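Local coordinates for protein probable manganase-dependent inorganic pyrophosphatase (Clostridium perfringens, PDB 3L31) that probably hydrolyses inorganic pyrophosphate with the help of manganese, represented here by its regulatory CBS and DRTGG region, which binds the inhibitor AMP, at residues 70-75 with 181-186; 81-86 with 176-181; 192-197 with 215-220. All coordinates share one frame; numbering follows the deposited sequence.

Contacts 1 and 2 are both buried and are neighbours: they share S181, their centres lie 13 Å apart, and each pairs a segment around the end of an early helix with the end of helix 171-177 or the chain just after it. Contact 1 works through aliphatic groups and one tyrosine face, with no hydrogen bond across it; contact 2 rests mainly on T82, L83 and L177, set at the end of a helix. Contact 3 is a different case, only partly buried, about 24 Å centre to centre from contact 1 and 31 Å from contact 2. There the chemistry is polar and backbone-led, with parallel strand bonds and peptide groups that grip bound AMP.

Contact 1 (70-75 with 181-186); sequences AKSATS and SLPVDY
S72 sets its CB over one face of the Y186 ring, a CH-pi contact 3.9 Å from the ring centroid and 24° off the normal, offset toward the CG side. Y186 reaches that place because its CG stands anti to the backbone N (chi1 -175°), and its far end passes K71, whose CB lies 3.8 Å from Y186 OH. The lysine tail then leads away, and NZ forms a salt bridge with D65. Next along, P183 brings its ring against the backbone of the turn, CG 3.3 Å from S72 O. T74 spreads its two branches: OG1 packs 3.4 Å from L182 CD1, while CG2 meets S181 CB at 3.6 Å.

No hydrogen bond crosses between 70-75 and 181-186; the hydroxyls of S72 and T74 bond to each other and to the helix before them. T74 OG1 donates to S72 OG at 2.8 Å, and S72 OG in turn bonds to I68 O, while both oxygens lie against L182 CD1 and that of T74 also against P183 CD. Behind this, L182 and V184 make backbone bonds to L23 and V21.

The turn itself is a Schellman motif: A73, with positive phi, closes helix 68-71, its N bonded to A70 O at 2.9 Å. Two residues on, S75 is the N-cap of helix 76-82, its OG bonded to N78 N. This helix-to-helix turn packs against the chain leading from helix 171-177 into helix 184-187.

Contact 2 (81-86 with 176-181); sequences DTLSAE and RLIVQS
This is a buried, mainly apolar contact within the DRTGG domain, where the end of helix 76-82 meets the end of helix 171-177. T82, L83 and L177 carry it. T82 turns its methyl, CG2, toward the other segment, 3.4 Å from L177 O and 3.8 Å from Q180 CB. The position follows from chi1 of -56°, which places CG2 anti to the backbone N and lets OG1 bond back to N78 O in its own helix. L83 adds CD2, 3.7 Å from L177 CB, and the two leucine side chains run alongside one another with opposite senses.

The first helix ends in a Schellman motif: S84, with positive phi, donates from its N to D81 O, and A85 N reaches L80 O, so the chain swings off toward strand 86-89. On the other side a 3-10 turn finishes the segment, Q180 N bonding to L177 O at 2.7 Å. S181 clamps this turn twice, for both its N and its OG bond to I178 O from the same face of the carbonyl, OG at 2.7 Å and tilted 28° from the carbonyl plane. L83 and I178 both rest on I142 of strand 140-143, while I178 also packs on F172 of the second subunit.

Contact 3 (192-197 with 215-220); sequences NLVAVS and SNYPVI. With AMP (adenosine monophosphate), chain C.
The Y217 ring has V194 O at its edge, near the ring plane and 3.5 Å from Y217 CD1, and the V194 side chain runs alongside it. V194 CG1, set anti to the backbone N, comes within 3.7 Å of the same CD1. The other flat group is the adenine of AMP, whose N6 approaches the Y217 ring obliquely.

Adenine is read through backbone atoms. V194 N donates to AMP N1 at 2.9 Å in an almost straight bond (170° at the hydrogen), and AMP N6 returns a longer bond to V194 O, 3.3 Å. That pair uses the Watson-Crick side of the base. N6 gives its second hydrogen to N216 O at 2.9 Å, so both N-H groups of N6 have acceptors, one in each segment. At the other end of the nucleotide, S215 N bonds to AMP O1P at 3.2 Å. AMP is also hydrogen-bonded to T189, S52, S54 and N55, and to K36 of the second subunit.

Beyond the base the two segments become parallel strands. V196 N donates to P218 O at 2.7 Å, and V196 O accepts from I220 N, also at 2.7 Å; V219 CA makes a CA-H...O contact with V196 O, and S197 CA makes another with I220 O one residue further on. V196 and V219 share one face of the sheet, S197 and I220 the other.

This is the beta-alpha-beta unit of a CBS domain. Helix 202-210 links the strands and lies against V194, V196 and Y217 through T208, V205 and M209. Strand 217-220 runs in the middle, between 196-197 and antiparallel 226-230, while P218 leans on L47 and M50 of strand 47-52.

Contact 1 (70-75 with 181-186)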
ATOM      1  N   ALA A  70       3.638 -10.201 -13.904  1.00 43.14           N
ATOM      2  CA  ALA A  70       3.311 -10.950 -15.095  1.00 44.25           C
ATOM      3  C   ALA A  70       1.838 -10.803 -15.484  1.00 44.62           C
ATOM      4  O   ALA A  70       1.488 -10.467 -16.636  1.00 44.80           O
ATOM      5  CB  ALA A  70       3.625 -12.425 -14.878  1.00 45.53           C
ATOM      6  N   LYS A  71       0.986 -11.117 -14.518  1.00 44.39           N
ATOM      7  CA  LYS A  71      -0.463 -11.085 -14.708  1.00 45.18           C
ATOM      8  C   LYS A  71      -0.944  -9.706 -15.061  1.00 43.77           C
ATOM      9  O   LYS A  71      -1.862  -9.550 -15.835  1.00 45.94           O
ATOM     10  CB  LYS A  71      -1.172 -11.520 -13.431  1.00 46.62           C
ATOM     11  CG  LYS A  71      -1.204 -13.063 -13.237  1.00 49.88           C
ATOM     12  CD  LYS A  71      -1.869 -13.393 -11.911  1.00 51.71           C
ATOM     13  CE  LYS A  71      -0.984 -14.289 -11.051  1.00 53.57           C
ATOM     14  NZ  LYS A  71      -1.374 -15.743 -11.146  1.00 53.21           N
ATOM     15  N   SER A  72      -0.321  -8.697 -14.474  1.00 41.15           N
ATOM     16  CA  SER A  72      -0.666  -7.312 -14.785  1.00 39.24           C
ATOM     17  C   SER A  72       0.023  -6.805 -16.058  1.00 39.09           C
ATOM     18  O   SER A  72      -0.252  -5.692 -16.542  1.00 38.90           O
ATOM     19  CB  SER A  72      -0.252  -6.407 -13.638  1.00 37.66           C
ATOM     20  OG  SER A  72       1.118  -6.545 -13.330  1.00 33.95           O
ATOM     21  N   ALA A  73       0.946  -7.610 -16.574  1.00 37.95           N
ATOM     22  CA  ALA A  73       1.806  -7.164 -17.668  1.00 37.06           C
ATOM     23  C   ALA A  73       2.427  -5.786 -17.403  1.00 35.17           C
ATOM     24  O   ALA A  73       2.419  -4.877 -18.256  1.00 34.99           O
ATOM     25  CB  ALA A  73       1.042  -7.160 -18.984  1.00 37.39           C
ATOM     26  N   THR A  74       2.958  -5.621 -16.212  1.00 33.13           N
ATOM     27  CA  THR A  74       3.585  -4.349 -15.888  1.00 31.66           C
ATOM     28  C   THR A  74       4.747  -4.137 -16.867  1.00 32.03           C
ATOM     29  O   THR A  74       5.534  -5.040 -17.149  1.00 31.76           O
ATOM     30  CB  THR A  74       4.089  -4.269 -14.388  1.00 30.22           C
ATOM     31  OG1 THR A  74       2.969  -4.413 -13.510  1.00 31.60           O
ATOM     32  CG2 THR A  74       4.726  -2.916 -14.128  1.00 26.11           C
ATOM     33  N   SER A  75       4.847  -2.923 -17.352  1.00 32.70           N
ATOM     34  CA  SER A  75       5.854  -2.562 -18.336  1.00 34.62           C
ATOM     35  C   SER A  75       7.090  -2.032 -17.617  1.00 33.82           C
ATOM     36  O   SER A  75       7.003  -1.472 -16.506  1.00 32.36           O
ATOM     37  CB  SER A  75       5.332  -1.458 -19.238  1.00 36.14           C
ATOM     38  OG  SER A  75       5.278  -0.229 -18.507  1.00 36.88           O
ATOM     39  N   SER A 181       4.000   0.111  -9.418  1.00 31.58           N
ATOM     40  CA  SER A 181       4.260   0.097 -10.852  1.00 31.83           C
ATOM     41  C   SER A 181       3.053  -0.350 -11.634  1.00 31.54           C
ATOM     42  O   SER A 181       2.932  -0.043 -12.807  1.00 31.26           O
ATOM     43  CB  SER A 181       5.361  -0.910 -11.178  1.00 31.80           C
ATOM     44  OG  SER A 181       6.504  -0.545 -10.476  1.00 35.64           O
ATOM     45  N   LEU A 182       2.196  -1.113 -10.966  1.00 31.74           N
ATOM     46  CA  LEU A 182       1.110  -1.830 -11.649  1.00 31.82           C
ATOM     47  C   LEU A 182       0.213  -0.902 -12.470  1.00 31.45           C
ATOM     48  O   LEU A 182      -0.100   0.217 -12.035  1.00 31.78           O
ATOM     49  CB  LEU A 182       0.228  -2.621 -10.657  1.00 32.13           C
ATOM     50  CG  LEU A 182       0.495  -4.103 -10.330  1.00 34.35           C
ATOM     51  CD1 LEU A 182       1.932  -4.491 -10.234  1.00 33.26           C
ATOM     52  CD2 LEU A 182      -0.160  -4.378  -9.007  1.00 35.85           C
ATOM     53  N   PRO A 183      -0.222  -1.369 -13.655  1.00 31.07           N
ATOM     54  CA  PRO A 183      -1.110  -0.542 -14.438  1.00 31.51           C
ATOM     55  C   PRO A 183      -2.512  -0.516 -13.873  1.00 30.23           C
ATOM     56  O   PRO A 183      -2.991  -1.510 -13.341  1.00 28.54           O
ATOM     57  CB  PRO A 183      -1.053  -1.186 -15.850  1.00 32.60           C
ATOM     58  CG  PRO A 183      -0.668  -2.599 -15.619  1.00 32.65           C
ATOM     59  CD  PRO A 183       0.162  -2.595 -14.365  1.00 32.04           C
ATOM     60  N   VAL A 184      -3.194   0.622 -14.030  1.00 31.46           N
ATOM     61  CA  VAL A 184      -4.556   0.763 -13.452  1.00 31.69           C
ATOM     62  C   VAL A 184      -5.487  -0.296 -13.951  1.00 32.54           C
ATOM     63  O   VAL A 184      -6.385  -0.747 -13.205  1.00 32.47           O
ATOM     64  CB  VAL A 184      -5.235   2.163 -13.598  1.00 31.44           C
ATOM     65  CG1 VAL A 184      -4.427   3.219 -12.877  1.00 32.96           C
ATOM     66  CG2 VAL A 184      -5.429   2.522 -14.981  1.00 33.13           C
ATOM     67  N   ASP A 185      -5.315  -0.695 -15.198  1.00 33.92           N
ATOM     68  CA  ASP A 185      -6.304  -1.613 -15.790  1.00 37.15           C
ATOM     69  C   ASP A 185      -6.313  -3.005 -15.137  1.00 37.08           C
ATOM     70  O   ASP A 185      -7.312  -3.683 -15.167  1.00 37.50           O
ATOM     71  CB  ASP A 185      -6.230  -1.698 -17.328  1.00 39.04           C
ATOM     72  CG  ASP A 185      -5.010  -2.407 -17.812  1.00 41.85           C
ATOM     73  OD1 ASP A 185      -4.026  -2.461 -17.065  1.00 47.52           O
ATOM     74  OD2 ASP A 185      -5.021  -2.909 -18.943  1.00 48.34           O
ATOM     75  N   TYR A 186      -5.244  -3.381 -14.466  1.00 37.25           N
ATOM     76  CA  TYR A 186      -5.239  -4.645 -13.700  1.00 37.74           C
ATOM     77  C   TYR A 186      -6.034  -4.565 -12.376  1.00 37.46           C
ATOM     78  O   TYR A 186      -6.483  -5.575 -11.809  1.00 38.81           O
ATOM     79  CB  TYR A 186      -3.789  -5.028 -13.371  1.00 37.80           C
ATOM     80  CG  TYR A 186      -3.660  -6.380 -12.695  1.00 39.88           C
ATOM     81  CD1 TYR A 186      -3.943  -7.564 -13.379  1.00 39.91           C
ATOM     82  CD2 TYR A 186      -3.300  -6.459 -11.368  1.00 41.91           C
ATOM     83  CE1 TYR A 186      -3.846  -8.775 -12.752  1.00 42.73           C
ATOM     84  CE2 TYR A 186      -3.215  -7.668 -10.727  1.00 42.84           C
ATOM     85  CZ  TYR A 186      -3.484  -8.819 -11.421  1.00 44.29           C
ATOM     86  OH  TYR A 186      -3.361 -10.001 -10.727  1.00 50.43           O
TER

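Contact 2 (81-86 with 176-181)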
ATOM      1  N   ASP A  81      10.030   4.382 -13.774  1.00 35.60           N
ATOM      2  CA  ASP A  81       9.402   5.561 -13.155  1.00 37.18           C
ATOM      3  C   ASP A  81       9.210   5.376 -11.650  1.00 35.38           C
ATOM      4  O   ASP A  81       9.619   6.205 -10.851  1.00 36.13           O
ATOM      5  CB  ASP A  81       8.028   5.853 -13.790  1.00 38.30           C
ATOM      6  CG  ASP A  81       7.343   7.077 -13.174  1.00 45.01           C
ATOM      7  OD1 ASP A  81       7.642   8.242 -13.616  1.00 54.92           O
ATOM      8  OD2 ASP A  81       6.522   6.888 -12.231  1.00 50.04           O
ATOM      9  N   THR A  82       8.622   4.260 -11.259  1.00 32.43           N
ATOM     10  CA  THR A  82       8.360   4.000  -9.857  1.00 30.80           C
ATOM     11  C   THR A  82       9.606   3.883  -8.985  1.00 30.07           C
ATOM     12  O   THR A  82       9.564   4.255  -7.811  1.00 29.78           O
ATOM     13  CB  THR A  82       7.575   2.693  -9.702  1.00 31.40           C
ATOM     14  OG1 THR A  82       6.376   2.765 -10.483  1.00 33.25           O
ATOM     15  CG2 THR A  82       7.225   2.463  -8.259  1.00 29.85           C
ATOM     16  N   LEU A  83      10.708   3.370  -9.543  1.00 28.19           N
ATOM     17  CA  LEU A  83      11.929   3.174  -8.774  1.00 27.30           C
ATOM     18  C   LEU A  83      12.932   4.347  -9.026  1.00 29.83           C
ATOM     19  O   LEU A  83      14.073   4.309  -8.558  1.00 29.71           O
ATOM     20  CB  LEU A  83      12.579   1.833  -9.059  1.00 25.45           C
ATOM     21  CG  LEU A  83      11.769   0.548  -8.652  1.00 26.68           C
ATOM     22  CD1 LEU A  83      12.450  -0.706  -9.048  1.00 24.76           C
ATOM     23  CD2 LEU A  83      11.533   0.478  -7.105  1.00 26.50           C
ATOM     24  N   SER A  84      12.482   5.380  -9.728  1.00 30.51           N
ATOM     25  CA  SER A  84      13.378   6.436 -10.201  1.00 33.13           C
ATOM     26  C   SER A  84      14.664   5.816 -10.714  1.00 33.46           C
ATOM     27  O   SER A  84      15.732   6.191 -10.332  1.00 33.63           O
ATOM     28  CB  SER A  84      13.719   7.429  -9.081  1.00 34.31           C
ATOM     29  OG  SER A  84      12.523   7.935  -8.488  1.00 35.70           O
ATOM     30  N   ALA A  85      14.534   4.817 -11.557  1.00 33.10           N
ATOM     31  CA  ALA A  85      15.679   4.019 -11.947  1.00 33.58           C
ATOM     32  C   ALA A  85      16.168   4.357 -13.352  1.00 34.75           C
ATOM     33  O   ALA A  85      15.489   4.962 -14.120  1.00 34.52           O
ATOM     34  CB  ALA A  85      15.273   2.499 -11.879  1.00 31.10           C
ATOM     35  N   GLU A  86      17.308   3.830 -13.714  1.00 36.04           N
ATOM     36  CA  GLU A  86      17.755   3.933 -15.084  1.00 39.96           C
ATOM     37  C   GLU A  86      18.289   2.614 -15.632  1.00 39.02           C
ATOM     38  O   GLU A  86      19.027   1.874 -14.941  1.00 39.25           O
ATOM     39  CB  GLU A  86      18.813   5.048 -15.194  1.00 43.15           C
ATOM     40  CG  GLU A  86      19.938   4.766 -16.171  1.00 50.57           C
ATOM     41  CD  GLU A  86      19.810   5.538 -17.485  1.00 60.89           C
ATOM     42  OE1 GLU A  86      18.848   6.370 -17.614  1.00 67.53           O
ATOM     43  OE2 GLU A  86      20.671   5.295 -18.387  1.00 63.66           O
ATOM     44  N   ARG A 176       9.149  -2.078  -1.220  1.00 32.52           N
ATOM     45  CA  ARG A 176       7.880  -1.399  -0.912  1.00 34.02           C
ATOM     46  C   ARG A 176       7.324  -0.674  -2.116  1.00 33.87           C
ATOM     47  O   ARG A 176       6.130  -0.482  -2.237  1.00 33.89           O
ATOM     48  CB  ARG A 176       8.034  -0.354   0.197  1.00 36.89           C
ATOM     49  CG  ARG A 176       8.299  -0.922   1.625  1.00 41.80           C
ATOM     50  CD  ARG A 176       8.479   0.208   2.640  1.00 45.43           C
ATOM     51  NE  ARG A 176       7.342   1.125   2.633  1.00 48.52           N
ATOM     52  CZ  ARG A 176       7.319   2.283   3.298  1.00 54.85           C
ATOM     53  NH1 ARG A 176       8.377   2.677   4.008  1.00 56.45           N
ATOM     54  NH2 ARG A 176       6.232   3.056   3.258  1.00 57.51           N
ATOM     55  N   LEU A 177       8.211  -0.203  -2.976  1.00 34.19           N
ATOM     56  CA  LEU A 177       7.813   0.687  -4.077  1.00 34.95           C
ATOM     57  C   LEU A 177       7.245  -0.123  -5.244  1.00 34.01           C
ATOM     58  O   LEU A 177       6.257   0.260  -5.904  1.00 33.59           O
ATOM     59  CB  LEU A 177       8.992   1.560  -4.582  1.00 34.38           C
ATOM     60  CG  LEU A 177       9.253   2.785  -3.736  1.00 39.27           C
ATOM     61  CD1 LEU A 177      10.578   3.464  -4.052  1.00 41.25           C
ATOM     62  CD2 LEU A 177       8.087   3.803  -3.932  1.00 43.61           C
ATOM     63  N   ILE A 178       7.907  -1.219  -5.539  1.00 33.73           N
ATOM     64  CA  ILE A 178       7.705  -1.876  -6.850  1.00 34.21           C
ATOM     65  C   ILE A 178       6.247  -2.189  -7.219  1.00 35.21           C
ATOM     66  O   ILE A 178       5.868  -2.178  -8.413  1.00 34.33           O
ATOM     67  CB  ILE A 178       8.574  -3.145  -6.985  1.00 33.88           C
ATOM     68  CG1 ILE A 178       8.669  -3.586  -8.433  1.00 33.55           C
ATOM     69  CG2 ILE A 178       8.110  -4.247  -6.094  1.00 34.32           C
ATOM     70  CD1 ILE A 178      10.068  -4.298  -8.640  1.00 31.89           C
ATOM     71  N   VAL A 179       5.426  -2.436  -6.201  1.00 35.19           N
ATOM     72  CA  VAL A 179       4.018  -2.754  -6.456  1.00 35.63           C
ATOM     73  C   VAL A 179       3.200  -1.527  -6.920  1.00 34.39           C
ATOM     74  O   VAL A 179       2.142  -1.663  -7.496  1.00 33.02           O
ATOM     75  CB  VAL A 179       3.403  -3.504  -5.310  1.00 38.05           C
ATOM     76  CG1 VAL A 179       1.844  -3.625  -5.468  1.00 40.96           C
ATOM     77  CG2 VAL A 179       4.038  -4.916  -5.276  1.00 39.18           C
ATOM     78  N   GLN A 180       3.779  -0.340  -6.779  1.00 33.72           N
ATOM     79  CA  GLN A 180       3.198   0.885  -7.310  1.00 33.65           C
ATOM     80  C   GLN A 180       3.278   1.038  -8.810  1.00 32.73           C
ATOM     81  O   GLN A 180       2.675   1.973  -9.386  1.00 32.46           O
ATOM     82  CB  GLN A 180       3.841   2.115  -6.637  1.00 34.58           C
ATOM     83  CG  GLN A 180       3.586   2.007  -5.158  1.00 37.61           C
ATOM     84  CD  GLN A 180       4.061   3.187  -4.403  1.00 41.28           C
ATOM     85  OE1 GLN A 180       4.231   4.275  -4.965  1.00 43.96           O
ATOM     86  NE2 GLN A 180       4.317   2.981  -3.096  1.00 44.60           N
ATOM     87  N   SER A 181       4.000   0.111  -9.418  1.00 31.58           N
ATOM     88  CA  SER A 181       4.260   0.097 -10.852  1.00 31.83           C
ATOM     89  C   SER A 181       3.053  -0.350 -11.634  1.00 31.54           C
ATOM     90  O   SER A 181       2.932  -0.043 -12.807  1.00 31.26           O
ATOM     91  CB  SER A 181       5.361  -0.910 -11.178  1.00 31.80           C
ATOM     92  OG  SER A 181       6.504  -0.545 -10.476  1.00 35.64           O
TER

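Contact 3 (192-197 with 215-220)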
ATOM      1  N   ASN A 192     -20.008  -4.207 -14.487  1.00 44.35           N
ATOM      2  CA  ASN A 192     -21.162  -3.674 -13.824  1.00 44.01           C
ATOM      3  C   ASN A 192     -20.961  -2.217 -13.451  1.00 42.33           C
ATOM      4  O   ASN A 192     -21.264  -1.757 -12.329  1.00 41.45           O
ATOM      5  CB  ASN A 192     -21.491  -4.554 -12.607  1.00 45.04           C
ATOM      6  CG  ASN A 192     -21.667  -6.033 -13.008  1.00 46.21           C
ATOM      7  OD1 ASN A 192     -22.566  -6.346 -13.762  1.00 41.97           O
ATOM      8  ND2 ASN A 192     -20.757  -6.904 -12.578  1.00 44.46           N
ATOM      9  N   LEU A 193     -20.494  -1.489 -14.446  1.00 41.72           N
ATOM     10  CA  LEU A 193     -20.204  -0.051 -14.315  1.00 40.75           C
ATOM     11  C   LEU A 193     -21.481   0.717 -14.303  1.00 41.68           C
ATOM     12  O   LEU A 193     -22.261   0.634 -15.210  1.00 43.27           O
ATOM     13  CB  LEU A 193     -19.318   0.442 -15.483  1.00 39.89           C
ATOM     14  CG  LEU A 193     -17.973  -0.250 -15.551  1.00 38.30           C
ATOM     15  CD1 LEU A 193     -17.113   0.212 -16.722  1.00 37.61           C
ATOM     16  CD2 LEU A 193     -17.289  -0.042 -14.209  1.00 35.53           C
ATOM     17  N   VAL A 194     -21.717   1.471 -13.256  1.00 43.03           N
ATOM     18  CA  VAL A 194     -22.906   2.326 -13.230  1.00 44.19           C
ATOM     19  C   VAL A 194     -22.508   3.740 -13.735  1.00 44.99           C
ATOM     20  O   VAL A 194     -21.826   4.509 -13.069  1.00 43.36           O
ATOM     21  CB  VAL A 194     -23.586   2.304 -11.817  1.00 44.88           C
ATOM     22  CG1 VAL A 194     -24.844   3.173 -11.792  1.00 43.29           C
ATOM     23  CG2 VAL A 194     -23.929   0.858 -11.410  1.00 43.57           C
ATOM     24  N   ALA A 195     -22.892   4.023 -14.963  1.00 47.60           N
ATOM     25  CA  ALA A 195     -22.600   5.294 -15.609  1.00 49.32           C
ATOM     26  C   ALA A 195     -23.852   6.166 -15.747  1.00 52.21           C
ATOM     27  O   ALA A 195     -24.974   5.720 -15.617  1.00 53.00           O
ATOM     28  CB  ALA A 195     -22.024   5.045 -16.957  1.00 49.13           C
ATOM     29  N   VAL A 196     -23.646   7.429 -16.056  1.00 54.45           N
ATOM     30  CA  VAL A 196     -24.775   8.351 -16.144  1.00 56.17           C
ATOM     31  C   VAL A 196     -24.639   9.167 -17.422  1.00 57.44           C
ATOM     32  O   VAL A 196     -23.525   9.498 -17.800  1.00 56.73           O
ATOM     33  CB  VAL A 196     -24.821   9.227 -14.863  1.00 55.64           C
ATOM     34  CG1 VAL A 196     -25.258  10.629 -15.164  1.00 57.73           C
ATOM     35  CG2 VAL A 196     -25.745   8.608 -13.848  1.00 57.23           C
ATOM     36  N   SER A 197     -25.760   9.433 -18.104  1.00 59.96           N
ATOM     37  CA  SER A 197     -25.763  10.205 -19.388  1.00 61.88           C
ATOM     38  C   SER A 197     -25.977  11.693 -19.182  1.00 62.64           C
ATOM     39  O   SER A 197     -26.677  12.123 -18.272  1.00 62.23           O
ATOM     40  CB  SER A 197     -26.862   9.723 -20.351  1.00 63.62           C
ATOM     41  OG  SER A 197     -26.597   8.428 -20.842  1.00 65.61           O
ATOM     42  N   SER A 215     -18.676   6.232  -4.710  1.00 41.76           N
ATOM     43  CA  SER A 215     -18.321   7.644  -4.507  1.00 40.77           C
ATOM     44  C   SER A 215     -18.685   8.455  -5.734  1.00 40.25           C
ATOM     45  O   SER A 215     -19.321   9.483  -5.636  1.00 41.26           O
ATOM     46  CB  SER A 215     -16.834   7.817  -4.164  1.00 40.18           C
ATOM     47  OG  SER A 215     -16.452   7.210  -2.924  1.00 38.67           O
ATOM     48  N   ASN A 216     -18.331   7.950  -6.900  1.00 39.28           N
ATOM     49  CA  ASN A 216     -18.552   8.670  -8.144  1.00 39.18           C
ATOM     50  C   ASN A 216     -19.139   7.803  -9.278  1.00 39.75           C
ATOM     51  O   ASN A 216     -18.910   6.608  -9.347  1.00 38.46           O
ATOM     52  CB  ASN A 216     -17.215   9.282  -8.629  1.00 38.74           C
ATOM     53  CG  ASN A 216     -16.638  10.326  -7.652  1.00 39.94           C
ATOM     54  OD1 ASN A 216     -17.281  11.316  -7.379  1.00 45.20           O
ATOM     55  ND2 ASN A 216     -15.432  10.104  -7.158  1.00 35.54           N
ATOM     56  N   TYR A 217     -19.841   8.467 -10.198  1.00 40.60           N
ATOM     57  CA  TYR A 217     -20.423   7.861 -11.378  1.00 41.08           C
ATOM     58  C   TYR A 217     -19.962   8.606 -12.601  1.00 41.88           C
ATOM     59  O   TYR A 217     -20.135   9.834 -12.692  1.00 43.15           O
ATOM     60  CB  TYR A 217     -21.957   7.898 -11.287  1.00 42.12           C
ATOM     61  CG  TYR A 217     -22.469   7.206 -10.044  1.00 40.15           C
ATOM     62  CD1 TYR A 217     -22.997   5.901 -10.099  1.00 39.99           C
ATOM     63  CD2 TYR A 217     -22.418   7.824  -8.829  1.00 37.79           C
ATOM     64  CE1 TYR A 217     -23.446   5.250  -8.933  1.00 35.22           C
ATOM     65  CE2 TYR A 217     -22.842   7.174  -7.670  1.00 38.29           C
ATOM     66  CZ  TYR A 217     -23.388   5.887  -7.740  1.00 38.50           C
ATOM     67  OH  TYR A 217     -23.828   5.239  -6.572  1.00 43.65           O
ATOM     68  N   PRO A 218     -19.339   7.885 -13.545  1.00 41.58           N
ATOM     69  CA  PRO A 218     -18.905   8.510 -14.781  1.00 42.04           C
ATOM     70  C   PRO A 218     -20.062   8.994 -15.584  1.00 43.43           C
ATOM     71  O   PRO A 218     -21.080   8.312 -15.688  1.00 43.76           O
ATOM     72  CB  PRO A 218     -18.181   7.370 -15.537  1.00 41.29           C
ATOM     73  CG  PRO A 218     -18.607   6.131 -14.888  1.00 40.55           C
ATOM     74  CD  PRO A 218     -18.894   6.489 -13.458  1.00 40.70           C
ATOM     75  N   VAL A 219     -19.863  10.165 -16.173  1.00 45.93           N
ATOM     76  CA  VAL A 219     -20.866  10.836 -17.002  1.00 47.79           C
ATOM     77  C   VAL A 219     -20.455  10.679 -18.407  1.00 49.76           C
ATOM     78  O   VAL A 219     -19.320  11.007 -18.722  1.00 50.41           O
ATOM     79  CB  VAL A 219     -20.940  12.334 -16.699  1.00 48.76           C
ATOM     80  CG1 VAL A 219     -21.674  13.054 -17.791  1.00 49.24           C
ATOM     81  CG2 VAL A 219     -21.625  12.550 -15.359  1.00 47.39           C
ATOM     82  N   ILE A 220     -21.355  10.168 -19.246  1.00 51.67           N
ATOM     83  CA  ILE A 220     -21.048   9.934 -20.658  1.00 53.79           C
ATOM     84  C   ILE A 220     -21.996  10.710 -21.557  1.00 56.71           C
ATOM     85  O   ILE A 220     -23.190  10.850 -21.267  1.00 57.09           O
ATOM     86  CB  ILE A 220     -21.075   8.423 -21.042  1.00 54.10           C
ATOM     87  CG1 ILE A 220     -22.436   7.787 -20.767  1.00 54.80           C
ATOM     88  CG2 ILE A 220     -19.968   7.620 -20.279  1.00 52.44           C
ATOM     89  CD1 ILE A 220     -22.642   6.458 -21.529  1.00 56.98           C
TER
HETATM   90  P   AMP C   1     -15.871   3.319  -4.204  1.00 47.07           P
HETATM   91  O1P AMP C   1     -17.208   3.653  -3.645  1.00 47.29           O
HETATM   92  O2P AMP C   1     -15.518   4.311  -5.258  1.00 47.11           O
HETATM   93  O3P AMP C   1     -14.802   3.105  -3.151  1.00 46.31           O
HETATM   94  O5' AMP C   1     -15.971   1.926  -5.062  1.00 46.04           O
HETATM   95  C5' AMP C   1     -16.223   0.627  -4.464  1.00 45.44           C
HETATM   96  C4' AMP C   1     -15.931  -0.492  -5.475  1.00 42.81           C
HETATM   97  O4' AMP C   1     -16.769  -0.311  -6.625  1.00 44.38           O
HETATM   98  C3' AMP C   1     -14.534  -0.395  -6.055  1.00 41.93           C
HETATM   99  O3' AMP C   1     -14.099  -1.672  -6.528  1.00 39.12           O
HETATM  100  C2' AMP C   1     -14.671   0.530  -7.260  1.00 39.40           C
HETATM  101  O2' AMP C   1     -13.701   0.258  -8.274  1.00 32.86           O
HETATM  102  C1' AMP C   1     -16.053   0.162  -7.779  1.00 39.98           C
HETATM  103  N9  AMP C   1     -16.800   1.294  -8.364  1.00 39.36           N
HETATM  104  C8  AMP C   1     -16.566   2.585  -8.065  1.00 39.19           C
HETATM  105  N7  AMP C   1     -17.403   3.412  -8.724  1.00 36.91           N
HETATM  106  C5  AMP C   1     -18.188   2.621  -9.477  1.00 37.62           C
HETATM  107  C6  AMP C   1     -19.298   2.851 -10.421  1.00 36.98           C
HETATM  108  N6  AMP C   1     -19.686   4.120 -10.652  1.00 32.80           N
HETATM  109  N1  AMP C   1     -19.890   1.776 -11.023  1.00 38.78           N
HETATM  110  C2  AMP C   1     -19.453   0.531 -10.750  1.00 41.58           C
HETATM  111  N3  AMP C   1     -18.444   0.242  -9.894  1.00 37.58           N
HETATM  112  C4  AMP C   1     -17.809   1.224  -9.224  1.00 37.89           C